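Local structure of endo-beta-1,2-glucanase (Talaromyces funiculosus, 6IMV) at residues A271-K276 / V465-A470; F254-Q259 / M312-I317; I293-Q296 / W300-S303; H208-G213 / A219-K224. The protein probably hydrolyses internal beta-1,2-glucosidic bonds of beta-1,2-glucan, as an endo-acting fungal glycoside hydrolase captured here with sophorose. All blocks are in the same frame, centred on the assembly; numbering follows the deposited sequence.

Contact 1: residues A271-K276 / V465-A470; sequences ALWEYK and VERIEA
The guanidinium of R467 lies flat on the indole of W273 in a cation-pi stack between helices 266-276 and 461-475, with planes at 7°. Their centres are 4.3 Å apart. The arginine does not meet the ring by its charged end alone. Its CD sits over the face of the five-membered ring, 3.5 Å from the centroid, in a CH-pi contact. R467 CG packs 3.5 Å from W273 CE2, and R467 NE lies 3.5 Å from W273 CD1. Bends at chi2 (56°) and chi3 fold the chain so that methylenes and guanidinium share one face of the indole. On the opposite face, K276 CD covers the rim from one turn further along the same helix as W273. I468 completes the first shell at the far end of the bicyclic ring, its CD1 lying obliquely 3.8 Å from W273 CH2.

Around this first shell, charge and hydrogen bonding hold both groups in place. R467 NH1 forms a salt bridge with E270, on the same helix as W273, and NH2 forms another with E471, one turn on in its own helix, so the guanidinium plane is fixed from two sides of the interface. Turning of the indole beneath the arginine would be limited by a hydrogen bond from W273 NE1 to Q259 OE1.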
loop_
_atom_site.group_PDB
_atom_site.type_symbol
_atom_site.label_atom_id
_atom_site.label_comp_id
_atom_site.label_asym_id
_atom_site.label_seq_id
_atom_site.Cartn_x
_atom_site.Cartn_y
_atom_site.Cartn_z
ATOM N N ALA A 271 -23.798 6.438 -12.006
ATOM C CA ALA A 271 -23.193 7.778 -11.901
ATOM C C ALA A 271 -21.753 7.691 -11.357
ATOM O O ALA A 271 -20.903 8.459 -11.787
ATOM C CB ALA A 271 -24.060 8.690 -11.056
ATOM N N LEU A 272 -21.482 6.760 -10.428
ATOM C CA LEU A 272 -20.119 6.552 -9.914
ATOM C C LEU A 272 -19.151 6.327 -11.085
ATOM O O LEU A 272 -18.123 6.974 -11.173
ATOM C CB LEU A 272 -20.081 5.343 -8.968
ATOM C CG LEU A 272 -20.695 5.531 -7.582
ATOM C CD1 LEU A 272 -20.608 4.229 -6.791
ATOM C CD2 LEU A 272 -20.017 6.659 -6.818
ATOM N N TRP A 273 -19.506 5.399 -11.979
ATOM C CA TRP A 273 -18.606 4.980 -13.050
ATOM C C TRP A 273 -18.571 6.024 -14.170
ATOM O O TRP A 273 -17.522 6.256 -14.767
ATOM C CB TRP A 273 -18.969 3.578 -13.537
ATOM C CG TRP A 273 -18.675 2.577 -12.465
ATOM C CD1 TRP A 273 -19.573 1.978 -11.635
ATOM C CD2 TRP A 273 -17.376 2.105 -12.064
ATOM N NE1 TRP A 273 -18.922 1.155 -10.752
ATOM C CE2 TRP A 273 -17.577 1.208 -10.991
ATOM C CE3 TRP A 273 -16.070 2.321 -12.526
ATOM C CZ2 TRP A 273 -16.524 0.548 -10.364
ATOM C CZ3 TRP A 273 -15.026 1.664 -11.907
ATOM C CH2 TRP A 273 -15.254 0.793 -10.835
ATOM N N GLU A 274 -19.699 6.699 -14.392
ATOM C CA GLU A 274 -19.781 7.742 -15.395
ATOM C C GLU A 274 -18.863 8.903 -15.005
ATOM O O GLU A 274 -18.107 9.399 -15.823
ATOM C CB GLU A 274 -21.221 8.221 -15.540
ATOM C CG GLU A 274 -21.412 9.184 -16.694
ATOM C CD GLU A 274 -22.857 9.596 -16.913
ATOM O OE1 GLU A 274 -23.758 8.857 -16.444
ATOM O OE2 GLU A 274 -23.074 10.654 -17.540
ATOM N N TYR A 275 -18.940 9.323 -13.741
ATOM C CA TYR A 275 -18.179 10.452 -13.259
ATOM C C TYR A 275 -16.680 10.117 -13.244
ATOM O O TYR A 275 -15.844 11.005 -13.357
ATOM C CB TYR A 275 -18.662 10.881 -11.872
ATOM C CG TYR A 275 -18.060 12.185 -11.432
ATOM C CD1 TYR A 275 -18.450 13.373 -12.032
ATOM C CD2 TYR A 275 -17.071 12.237 -10.468
ATOM C CE1 TYR A 275 -17.892 14.585 -11.665
ATOM C CE2 TYR A 275 -16.510 13.440 -10.078
ATOM C CZ TYR A 275 -16.925 14.617 -10.678
ATOM O OH TYR A 275 -16.377 15.806 -10.317
ATOM N N LYS A 276 -16.361 8.826 -13.092
ATOM C CA LYS A 276 -14.988 8.332 -13.046
ATOM C C LYS A 276 -14.372 8.254 -14.448
ATOM O O LYS A 276 -13.160 8.334 -14.578
ATOM C CB LYS A 276 -14.942 6.956 -12.371
ATOM C CG LYS A 276 -14.767 6.991 -10.857
ATOM C CD LYS A 276 -15.018 5.659 -10.175
ATOM C CE LYS A 276 -14.085 4.564 -10.653
ATOM N NZ LYS A 276 -12.661 4.923 -10.476
ATOM N N VAL A 465 -16.533 -8.189 -11.948
ATOM C CA VAL A 465 -15.901 -8.575 -13.222
ATOM C C VAL A 465 -16.604 -7.850 -14.375
ATOM O O VAL A 465 -15.951 -7.208 -15.205
ATOM C CB VAL A 465 -15.881 -10.101 -13.431
ATOM C CG1 VAL A 465 -15.369 -10.464 -14.813
ATOM C CG2 VAL A 465 -15.058 -10.807 -12.355
ATOM N N GLU A 466 -17.938 -7.940 -14.411
ATOM C CA GLU A 466 -18.733 -7.339 -15.499
ATOM C C GLU A 466 -18.440 -5.843 -15.622
ATOM O O GLU A 466 -18.166 -5.336 -16.703
ATOM C CB GLU A 466 -20.229 -7.542 -15.237
ATOM C CG GLU A 466 -21.122 -6.821 -16.230
ATOM C CD GLU A 466 -22.602 -7.019 -15.981
ATOM O OE1 GLU A 466 -23.078 -6.636 -14.899
ATOM O OE2 GLU A 466 -23.259 -7.573 -16.862
ATOM N N ARG A 467 -18.545 -5.138 -14.494
ATOM C CA ARG A 467 -18.372 -3.701 -14.471
ATOM C C ARG A 467 -16.939 -3.332 -14.876
ATOM O O ARG A 467 -16.731 -2.455 -15.701
ATOM C CB ARG A 467 -18.700 -3.161 -13.073
ATOM C CG ARG A 467 -18.342 -1.697 -12.854
ATOM C CD ARG A 467 -18.969 -0.745 -13.859
ATOM N NE ARG A 467 -20.419 -0.706 -13.757
ATOM C CZ ARG A 467 -21.195 0.133 -14.424
ATOM N NH1 ARG A 467 -22.493 0.177 -14.168
ATOM N NH2 ARG A 467 -20.674 0.941 -15.330
ATOM N N ILE A 468 -15.944 -3.965 -14.254
ATOM C CA ILE A 468 -14.573 -3.454 -14.375
ATOM C C ILE A 468 -14.004 -3.885 -15.740
ATOM O O ILE A 468 -13.275 -3.131 -16.362
ATOM C CB ILE A 468 -13.708 -3.850 -13.159
ATOM C CG1 ILE A 468 -12.536 -2.883 -12.954
ATOM C CG2 ILE A 468 -13.227 -5.291 -13.257
ATOM C CD1 ILE A 468 -12.921 -1.413 -12.889
ATOM N N GLU A 469 -14.427 -5.053 -16.251
ATOM C CA GLU A 469 -14.032 -5.473 -17.598
ATOM C C GLU A 469 -14.653 -4.527 -18.630
ATOM O O GLU A 469 -13.969 -4.116 -19.565
ATOM C CB GLU A 469 -14.415 -6.922 -17.883
ATOM C CG GLU A 469 -13.850 -7.434 -19.194
ATOM C CD GLU A 469 -13.869 -8.945 -19.337
ATOM O OE1 GLU A 469 -14.925 -9.547 -19.043
ATOM O OE2 GLU A 469 -12.823 -9.521 -19.735
ATOM N N ALA A 470 -15.917 -4.132 -18.418
ATOM C CA ALA A 470 -16.586 -3.187 -19.300
ATOM C C ALA A 470 -15.805 -1.871 -19.358
ATOM O O ALA A 470 -15.533 -1.363 -20.453
ATOM C CB ALA A 470 -18.022 -2.965 -18.870
#

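Contact 2: residues F254-Q259 / M312-I317; sequences FTWWLQ and MPYYDI
W256, from helix 252-261, meets two side chains of the loop that leads to helix 318-337, and each takes a different part of the indole. Y314 comes to the edge: W256 NE1 donates to Y314 OH over 2.8 Å, with an N-H...O angle of 150° and the oxygen in the indole plane. The two rings are oblique, planes at 65°, and the phenol meets the indole by its hydroxyl end. M312 approaches the five-membered ring instead. Its CE lies over the face, 4.1 Å from the centroid, and its SD sits more obliquely, 3.4 Å from W256 CD1, in a Met-aromatic contact. The turn at chi3 (79°) swings the terminal methyl of M312 over the ring while the sulfur stays near CD1. Beyond the two segments, F464 of helix 461-475 touches W256, M312 and Y314, joining this helix and loop to a third element.

A leucine in place of W256 would probably leave Y314 OH without its indole donor and open a gap beside the sulfur and methyl of M312. The phenolic oxygen is also hydrogen-bonded to E252 OE1, at the start of the tryptophan's own helix. An indole N-H and a carboxylate thus share one buried hydroxyl and satisfy it beside the packing of F464 and M312.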
loop_
_atom_site.group_PDB
_atom_site.type_symbol
_atom_site.label_atom_id
_atom_site.label_comp_id
_atom_site.label_asym_id
_atom_site.label_seq_id
_atom_site.Cartn_x
_atom_site.Cartn_y
_atom_site.Cartn_z
ATOM N N PHE A 254 -12.595 2.432 -2.525
ATOM C CA PHE A 254 -13.702 2.997 -1.787
ATOM C C PHE A 254 -14.958 3.056 -2.661
ATOM O O PHE A 254 -16.062 2.818 -2.156
ATOM C CB PHE A 254 -13.384 4.382 -1.221
ATOM C CG PHE A 254 -14.404 4.773 -0.189
ATOM C CD1 PHE A 254 -14.363 4.218 1.075
ATOM C CD2 PHE A 254 -15.475 5.586 -0.519
ATOM C CE1 PHE A 254 -15.334 4.522 2.017
ATOM C CE2 PHE A 254 -16.439 5.894 0.428
ATOM C CZ PHE A 254 -16.367 5.361 1.687
ATOM N N THR A 255 -14.796 3.368 -3.950
ATOM C CA THR A 255 -15.906 3.332 -4.903
ATOM C C THR A 255 -16.655 1.997 -4.794
ATOM O O THR A 255 -17.883 1.985 -4.702
ATOM C CB THR A 255 -15.445 3.542 -6.348
ATOM O OG1 THR A 255 -14.705 4.760 -6.414
ATOM C CG2 THR A 255 -16.594 3.609 -7.327
ATOM N N TRP A 256 -15.908 0.887 -4.813
ATOM C CA TRP A 256 -16.486 -0.454 -4.739
ATOM C C TRP A 256 -17.242 -0.653 -3.423
ATOM O O TRP A 256 -18.271 -1.356 -3.399
ATOM C CB TRP A 256 -15.418 -1.536 -4.900
ATOM C CG TRP A 256 -14.872 -1.669 -6.289
ATOM C CD1 TRP A 256 -13.580 -1.472 -6.677
ATOM C CD2 TRP A 256 -15.592 -2.076 -7.469
ATOM N NE1 TRP A 256 -13.448 -1.723 -8.016
ATOM C CE2 TRP A 256 -14.660 -2.103 -8.528
ATOM C CE3 TRP A 256 -16.920 -2.436 -7.733
ATOM C CZ2 TRP A 256 -15.019 -2.453 -9.827
ATOM C CZ3 TRP A 256 -17.280 -2.784 -9.019
ATOM C CH2 TRP A 256 -16.337 -2.795 -10.047
ATOM N N TRP A 257 -16.701 -0.093 -2.334
ATOM C CA TRP A 257 -17.335 -0.195 -1.033
ATOM C C TRP A 257 -18.743 0.414 -1.083
ATOM O O TRP A 257 -19.714 -0.223 -0.633
ATOM C CB TRP A 257 -16.479 0.443 0.064
ATOM C CG TRP A 257 -16.852 -0.073 1.417
ATOM C CD1 TRP A 257 -17.568 0.565 2.386
ATOM C CD2 TRP A 257 -16.585 -1.394 1.919
ATOM N NE1 TRP A 257 -17.731 -0.254 3.472
ATOM C CE2 TRP A 257 -17.136 -1.463 3.214
ATOM C CE3 TRP A 257 -15.910 -2.507 1.406
ATOM C CZ2 TRP A 257 -17.031 -2.611 4.002
ATOM C CZ3 TRP A 257 -15.808 -3.642 2.181
ATOM C CH2 TRP A 257 -16.366 -3.690 3.461
ATOM N N LEU A 258 -18.850 1.626 -1.644
ATOM C CA LEU A 258 -20.126 2.308 -1.806
ATOM C C LEU A 258 -21.054 1.488 -2.704
ATOM O O LEU A 258 -22.222 1.302 -2.369
ATOM C CB LEU A 258 -19.909 3.707 -2.394
ATOM C CG LEU A 258 -19.480 4.787 -1.401
ATOM C CD1 LEU A 258 -19.095 6.060 -2.131
ATOM C CD2 LEU A 258 -20.590 5.059 -0.393
ATOM N N GLN A 259 -20.535 1.010 -3.842
ATOM C CA GLN A 259 -21.374 0.306 -4.808
ATOM C C GLN A 259 -21.986 -0.948 -4.170
ATOM O O GLN A 259 -23.186 -1.157 -4.264
ATOM C CB GLN A 259 -20.602 -0.098 -6.059
ATOM C CG GLN A 259 -21.362 -1.112 -6.905
ATOM C CD GLN A 259 -20.822 -1.237 -8.307
ATOM O OE1 GLN A 259 -19.963 -0.476 -8.729
ATOM N NE2 GLN A 259 -21.351 -2.197 -9.048
ATOM N N MET A 312 -8.184 -6.338 -4.531
ATOM C CA MET A 312 -9.335 -6.890 -5.254
ATOM C C MET A 312 -8.837 -7.569 -6.519
ATOM O O MET A 312 -7.783 -7.206 -7.035
ATOM C CB MET A 312 -10.351 -5.799 -5.603
ATOM C CG MET A 312 -10.930 -5.128 -4.370
ATOM S SD MET A 312 -12.216 -3.948 -4.763
ATOM C CE MET A 312 -13.624 -5.031 -5.029
ATOM N N PRO A 313 -9.552 -8.597 -7.028
ATOM C CA PRO A 313 -9.047 -9.426 -8.127
ATOM C C PRO A 313 -9.156 -8.785 -9.523
ATOM O O PRO A 313 -9.718 -9.379 -10.441
ATOM C CB PRO A 313 -9.921 -10.687 -8.005
ATOM C CG PRO A 313 -11.232 -10.175 -7.474
ATOM C CD PRO A 313 -10.849 -9.070 -6.511
ATOM N N TYR A 314 -8.551 -7.606 -9.678
ATOM C CA TYR A 314 -8.434 -6.918 -10.946
ATOM C C TYR A 314 -7.766 -7.809 -12.006
ATOM O O TYR A 314 -8.138 -7.753 -13.169
ATOM C CB TYR A 314 -7.629 -5.624 -10.766
ATOM C CG TYR A 314 -8.427 -4.493 -10.170
ATOM C CD1 TYR A 314 -9.136 -3.631 -10.989
ATOM C CD2 TYR A 314 -8.488 -4.290 -8.797
ATOM C CE1 TYR A 314 -9.881 -2.592 -10.462
ATOM C CE2 TYR A 314 -9.236 -3.255 -8.256
ATOM C CZ TYR A 314 -9.939 -2.405 -9.093
ATOM O OH TYR A 314 -10.692 -1.376 -8.595
ATOM N N TYR A 315 -6.778 -8.621 -11.605
ATOM C CA TYR A 315 -5.973 -9.379 -12.572
ATOM C C TYR A 315 -6.663 -10.683 -12.995
ATOM O O TYR A 315 -6.098 -11.408 -13.815
ATOM C CB TYR A 315 -4.561 -9.617 -12.032
ATOM C CG TYR A 315 -3.719 -8.372 -11.914
ATOM C CD1 TYR A 315 -4.122 -7.166 -12.478
ATOM C CD2 TYR A 315 -2.507 -8.393 -11.234
ATOM C CE1 TYR A 315 -3.357 -6.019 -12.348
ATOM C CE2 TYR A 315 -1.723 -7.260 -11.116
ATOM C CZ TYR A 315 -2.145 -6.066 -11.680
ATOM O OH TYR A 315 -1.388 -4.934 -11.574
ATOM N N ASP A 316 -7.880 -10.951 -12.487
ATOM C CA ASP A 316 -8.768 -11.983 -13.045
ATOM C C ASP A 316 -9.289 -11.549 -14.419
ATOM O O ASP A 316 -9.754 -12.377 -15.173
ATOM C CB ASP A 316 -9.959 -12.293 -12.129
ATOM C CG ASP A 316 -9.615 -13.073 -10.873
ATOM O OD1 ASP A 316 -8.435 -13.297 -10.654
ATOM O OD2 ASP A 316 -10.540 -13.447 -10.126
ATOM N N ILE A 317 -9.256 -10.244 -14.725
ATOM C CA ILE A 317 -9.713 -9.716 -16.013
ATOM C C ILE A 317 -8.479 -9.537 -16.908
ATOM O O ILE A 317 -7.574 -8.771 -16.570
ATOM C CB ILE A 317 -10.498 -8.398 -15.833
ATOM C CG1 ILE A 317 -11.763 -8.582 -14.983
ATOM C CG2 ILE A 317 -10.840 -7.786 -17.183
ATOM C CD1 ILE A 317 -11.526 -8.589 -13.486
#

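Contact 3: residues I293-Q296 / W300-S303; sequences ITVQ and WFSS
The backbone oxygen of Q296 rests against the ring edge of F301, near the ring plane, 3.2 Å from CE1 and 3.8 Å from CD1 of that phenylalanine. These are close approaches of a carbonyl to polarised aromatic C-H groups rather than conventional hydrogen bonds. V295 adds the apolar half of the contact: its CG2 lies 4.1 Å from F301 CE1, oblique to the ring, so one corner of the phenyl group meets both a methyl and a carbonyl.

Strand 290-296 pairs antiparallel with strand 282-287 in a two-stranded sheet; the chain runs on past the strand end, and the side chain of F301 reaches back to it. F301 has left-handed backbone angles (phi 64°, psi 31°), and its chi1 of -144°, away from the staggered positions, carries the ring edge to Q296 O. E305 OE2 accepts a hydrogen bond from W300 N, just before F301, and W300 touches a bound alpha-D-glucopyranose. The amide of Q296 turns to another partner, its OE1 being hydrogen-bonded to Y472 OH of helix 461-475. R331 of helix 318-337 packs against F301.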
loop_
_atom_site.group_PDB
_atom_site.type_symbol
_atom_site.label_atom_id
_atom_site.label_comp_id
_atom_site.label_asym_id
_atom_site.label_seq_id
_atom_site.Cartn_x
_atom_site.Cartn_y
_atom_site.Cartn_z
ATOM N N ILE A 293 4.562 1.718 -25.638
ATOM C CA ILE A 293 3.878 0.813 -24.721
ATOM C C ILE A 293 2.606 1.510 -24.217
ATOM O O ILE A 293 2.687 2.541 -23.551
ATOM C CB ILE A 293 4.775 0.390 -23.541
ATOM C CG1 ILE A 293 6.098 -0.230 -23.985
ATOM C CG2 ILE A 293 4.011 -0.560 -22.625
ATOM C CD1 ILE A 293 7.178 -0.184 -22.928
ATOM N N THR A 294 1.445 0.922 -24.507
ATOM C CA THR A 294 0.164 1.452 -24.056
ATOM C C THR A 294 -0.025 1.139 -22.570
ATOM O O THR A 294 0.068 -0.030 -22.147
ATOM C CB THR A 294 -1.013 0.878 -24.854
ATOM O OG1 THR A 294 -0.770 1.128 -26.236
ATOM C CG2 THR A 294 -2.339 1.475 -24.436
ATOM N N VAL A 295 -0.302 2.192 -21.795
ATOM C CA VAL A 295 -0.528 2.076 -20.372
ATOM C C VAL A 295 -1.771 2.876 -19.986
ATOM O O VAL A 295 -2.224 3.763 -20.717
ATOM C CB VAL A 295 0.695 2.563 -19.570
ATOM C CG1 VAL A 295 1.923 1.737 -19.887
ATOM C CG2 VAL A 295 0.970 4.046 -19.787
ATOM N N GLN A 296 -2.283 2.564 -18.796
ATOM C CA GLN A 296 -3.191 3.436 -18.075
ATOM C C GLN A 296 -2.427 4.683 -17.617
ATOM O O GLN A 296 -1.432 4.580 -16.884
ATOM C CB GLN A 296 -3.751 2.716 -16.851
ATOM C CG GLN A 296 -4.674 3.594 -16.017
ATOM C CD GLN A 296 -5.167 2.845 -14.810
ATOM O OE1 GLN A 296 -6.232 2.237 -14.842
ATOM N NE2 GLN A 296 -4.378 2.872 -13.751
ATOM N N TRP A 300 0.844 10.552 -11.056
ATOM C CA TRP A 300 2.281 10.757 -11.313
ATOM C C TRP A 300 2.883 9.552 -12.044
ATOM O O TRP A 300 3.993 9.650 -12.539
ATOM C CB TRP A 300 3.047 10.992 -10.009
ATOM C CG TRP A 300 2.558 12.169 -9.232
ATOM C CD1 TRP A 300 2.722 13.483 -9.546
ATOM C CD2 TRP A 300 1.823 12.132 -7.996
ATOM N NE1 TRP A 300 2.109 14.266 -8.605
ATOM C CE2 TRP A 300 1.575 13.470 -7.629
ATOM C CE3 TRP A 300 1.352 11.103 -7.168
ATOM C CZ2 TRP A 300 0.884 13.808 -6.470
ATOM C CZ3 TRP A 300 0.664 11.435 -6.024
ATOM C CH2 TRP A 300 0.426 12.768 -5.688
ATOM N N PHE A 301 2.155 8.432 -12.064
ATOM C CA PHE A 301 2.676 7.085 -12.375
ATOM C C PHE A 301 3.694 6.658 -11.306
ATOM O O PHE A 301 4.642 5.925 -11.595
ATOM C CB PHE A 301 3.256 7.003 -13.792
ATOM C CG PHE A 301 3.009 5.680 -14.473
ATOM C CD1 PHE A 301 1.831 5.459 -15.174
ATOM C CD2 PHE A 301 3.929 4.641 -14.378
ATOM C CE1 PHE A 301 1.584 4.239 -15.785
ATOM C CE2 PHE A 301 3.684 3.424 -14.996
ATOM C CZ PHE A 301 2.511 3.226 -15.697
ATOM N N SER A 302 3.482 7.133 -10.070
ATOM C CA SER A 302 4.051 6.542 -8.877
ATOM C C SER A 302 3.506 5.118 -8.727
ATOM O O SER A 302 2.296 4.897 -8.946
ATOM C CB SER A 302 3.719 7.370 -7.660
ATOM O OG SER A 302 3.970 6.647 -6.462
ATOM N N SER A 303 4.376 4.186 -8.317
ATOM C CA SER A 303 3.999 2.789 -8.126
ATOM C C SER A 303 2.800 2.668 -7.172
ATOM O O SER A 303 1.967 1.782 -7.345
ATOM C CB SER A 303 5.170 1.965 -7.636
ATOM O OG SER A 303 6.218 1.965 -8.588
#

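Contact 4: residues H208-G213 / A219-K224; sequences HIFYQG and AVTDIK
At F210 and T221 the backbones come within 6.3 Å, CA to CA, where helix 186-210 ends and its chain passes strand 220-223. The key bond runs from the T221 side chain to the last helical turn: OG1 donates to I209 O over 2.9 Å. The hydroxyl approaches well off the carbonyl plane, 38° out of it, with a C=O...O angle of 136°. I209 O belongs to the turn in which the helix gives way to strand 211-213, and the amide of G213, four residues on, has moved away with that strand, so the threonine hydroxyl takes up a carbonyl that the helix itself does not bond in the usual way.

With chi1 at -70°, T221 sets OG1 opposite its own carbonyl carbon and its methyl opposite the backbone N, which lets the two branches do separate work. The methyl packs on I209, CG2 to CG2 at 3.8 Å, while OG1 lies obliquely 3.5 Å from F210 CD1. I209 CG2 in turn covers one face of the F210 ring, making a small apolar cluster beside the polar bond. A valine here would keep a methyl for I209 but is likely to leave I209 O without its hydroxyl donor.

Strand 220-223 is the middle strand of a three-stranded antiparallel sheet, flanked by strands 160-162 and 237-239; V161 and Y237 from these flanks both touch T221. F210 also meets F254 of helix 252-261 and F140, both edge-to-face.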
loop_
_atom_site.group_PDB
_atom_site.type_symbol
_atom_site.label_atom_id
_atom_site.label_comp_id
_atom_site.label_asym_id
_atom_site.label_seq_id
_atom_site.Cartn_x
_atom_site.Cartn_y
_atom_site.Cartn_z
ATOM N N HIS A 208 -23.728 8.182 3.611
ATOM C CA HIS A 208 -24.091 9.405 4.348
ATOM C C HIS A 208 -22.848 10.284 4.552
ATOM O O HIS A 208 -22.928 11.498 4.453
ATOM C CB HIS A 208 -24.783 9.061 5.678
ATOM C CG HIS A 208 -25.362 10.251 6.373
ATOM N ND1 HIS A 208 -26.412 10.980 5.842
ATOM C CD2 HIS A 208 -25.028 10.857 7.533
ATOM C CE1 HIS A 208 -26.698 11.986 6.649
ATOM N NE2 HIS A 208 -25.869 11.923 7.698
ATOM N N ILE A 209 -21.696 9.658 4.806
ATOM C CA ILE A 209 -20.484 10.400 5.098
ATOM C C ILE A 209 -19.774 10.812 3.795
ATOM O O ILE A 209 -19.261 11.917 3.728
ATOM C CB ILE A 209 -19.581 9.610 6.077
ATOM C CG1 ILE A 209 -20.240 9.512 7.458
ATOM C CG2 ILE A 209 -18.184 10.204 6.173
ATOM C CD1 ILE A 209 -19.515 8.636 8.458
ATOM N N PHE A 210 -19.732 9.952 2.769
ATOM C CA PHE A 210 -18.804 10.196 1.627
ATOM C C PHE A 210 -19.501 10.441 0.282
ATOM O O PHE A 210 -18.845 10.923 -0.642
ATOM C CB PHE A 210 -17.821 9.036 1.458
ATOM C CG PHE A 210 -16.793 8.930 2.552
ATOM C CD1 PHE A 210 -15.648 9.710 2.523
ATOM C CD2 PHE A 210 -16.957 8.028 3.593
ATOM C CE1 PHE A 210 -14.695 9.602 3.525
ATOM C CE2 PHE A 210 -16.000 7.912 4.588
ATOM C CZ PHE A 210 -14.871 8.699 4.553
ATOM N N TYR A 211 -20.780 10.085 0.127
ATOM C CA TYR A 211 -21.415 10.202 -1.195
ATOM C C TYR A 211 -22.198 11.517 -1.289
ATOM O O TYR A 211 -23.218 11.667 -0.642
ATOM C CB TYR A 211 -22.299 8.988 -1.507
ATOM C CG TYR A 211 -22.853 9.008 -2.908
ATOM C CD1 TYR A 211 -22.003 9.162 -3.991
ATOM C CD2 TYR A 211 -24.214 8.920 -3.164
ATOM C CE1 TYR A 211 -22.476 9.221 -5.290
ATOM C CE2 TYR A 211 -24.705 8.971 -4.461
ATOM C CZ TYR A 211 -23.832 9.124 -5.529
ATOM O OH TYR A 211 -24.260 9.191 -6.823
ATOM N N GLN A 212 -21.713 12.449 -2.117
ATOM C CA GLN A 212 -22.324 13.777 -2.288
ATOM C C GLN A 212 -23.514 13.706 -3.252
ATOM O O GLN A 212 -24.440 14.492 -3.141
ATOM C CB GLN A 212 -21.312 14.776 -2.847
ATOM C CG GLN A 212 -21.791 16.218 -2.840
ATOM C CD GLN A 212 -20.753 17.124 -3.448
ATOM O OE1 GLN A 212 -20.665 17.262 -4.669
ATOM N NE2 GLN A 212 -19.939 17.730 -2.597
ATOM N N GLY A 213 -23.449 12.786 -4.218
ATOM C CA GLY A 213 -24.478 12.625 -5.239
ATOM C C GLY A 213 -23.905 12.846 -6.627
ATOM O O GLY A 213 -22.832 13.425 -6.764
ATOM N N ALA A 219 -13.070 12.976 -1.432
ATOM C CA ALA A 219 -11.728 12.525 -1.094
ATOM C C ALA A 219 -11.516 12.690 0.415
ATOM O O ALA A 219 -10.993 11.779 1.097
ATOM C CB ALA A 219 -10.700 13.283 -1.900
ATOM N N VAL A 220 -11.944 13.848 0.933
ATOM C CA VAL A 220 -11.933 14.127 2.366
ATOM C C VAL A 220 -13.297 14.692 2.753
ATOM O O VAL A 220 -13.771 15.631 2.134
ATOM C CB VAL A 220 -10.802 15.096 2.754
ATOM C CG1 VAL A 220 -10.836 15.439 4.235
ATOM C CG2 VAL A 220 -9.435 14.557 2.364
ATOM N N THR A 221 -13.923 14.085 3.767
ATOM C CA THR A 221 -15.172 14.580 4.315
ATOM C C THR A 221 -14.875 15.404 5.573
ATOM O O THR A 221 -14.136 14.961 6.457
ATOM C CB THR A 221 -16.151 13.444 4.604
ATOM O OG1 THR A 221 -16.597 12.929 3.351
ATOM C CG2 THR A 221 -17.342 13.882 5.429
ATOM N N ASP A 222 -15.450 16.611 5.608
ATOM C CA ASP A 222 -15.456 17.487 6.766
ATOM C C ASP A 222 -16.699 17.172 7.601
ATOM O O ASP A 222 -17.829 17.128 7.076
ATOM C CB ASP A 222 -15.423 18.954 6.329
ATOM C CG ASP A 222 -14.120 19.332 5.648
ATOM O OD1 ASP A 222 -13.083 18.714 5.959
ATOM O OD2 ASP A 222 -14.154 20.218 4.793
ATOM N N ILE A 223 -16.459 16.915 8.888
ATOM C CA ILE A 223 -17.455 16.532 9.875
ATOM C C ILE A 223 -17.723 17.761 10.752
ATOM O O ILE A 223 -16.790 18.380 11.208
ATOM C CB ILE A 223 -16.943 15.343 10.714
ATOM C CG1 ILE A 223 -16.416 14.204 9.840
ATOM C CG2 ILE A 223 -18.012 14.872 11.692
ATOM C CD1 ILE A 223 -15.717 13.115 10.621
ATOM N N LYS A 224 -18.989 18.100 10.984
ATOM C CA LYS A 224 -19.296 19.247 11.832
ATOM C C LYS A 224 -18.630 19.057 13.198
ATOM O O LYS A 224 -17.924 19.925 13.660
ATOM C CB LYS A 224 -20.802 19.441 12.027
ATOM C CG LYS A 224 -21.165 20.644 12.894
ATOM C CD LYS A 224 -20.620 21.940 12.333
ATOM C CE LYS A 224 -21.205 23.175 12.990
ATOM N NZ LYS A 224 -22.504 23.531 12.378
#

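In the fold
Along the chain contact 4 closes first; contacts 1 and 2 then interlock, their segments alternating, and contact 3 is nested within the loops both of them close. Contacts 1 and 2 have centres 10 Å apart and meet directly: W256 CH2 lies 3.4 Å from W273 CZ2 and 3.6 Å from R467 CG. Together they join helices 252-261, 266-276 and 461-475 and a loop. Contact 4, about 21 Å from either by centres, touches contact 2 through F210 on F254 and contact 1 through Y211 on L272; it sets the three-stranded sheet against the end of helix 186-210. Contact 3, about 20 Å from contact 1 by centres and not touching it, joins a hairpin strand's end to the loop after it.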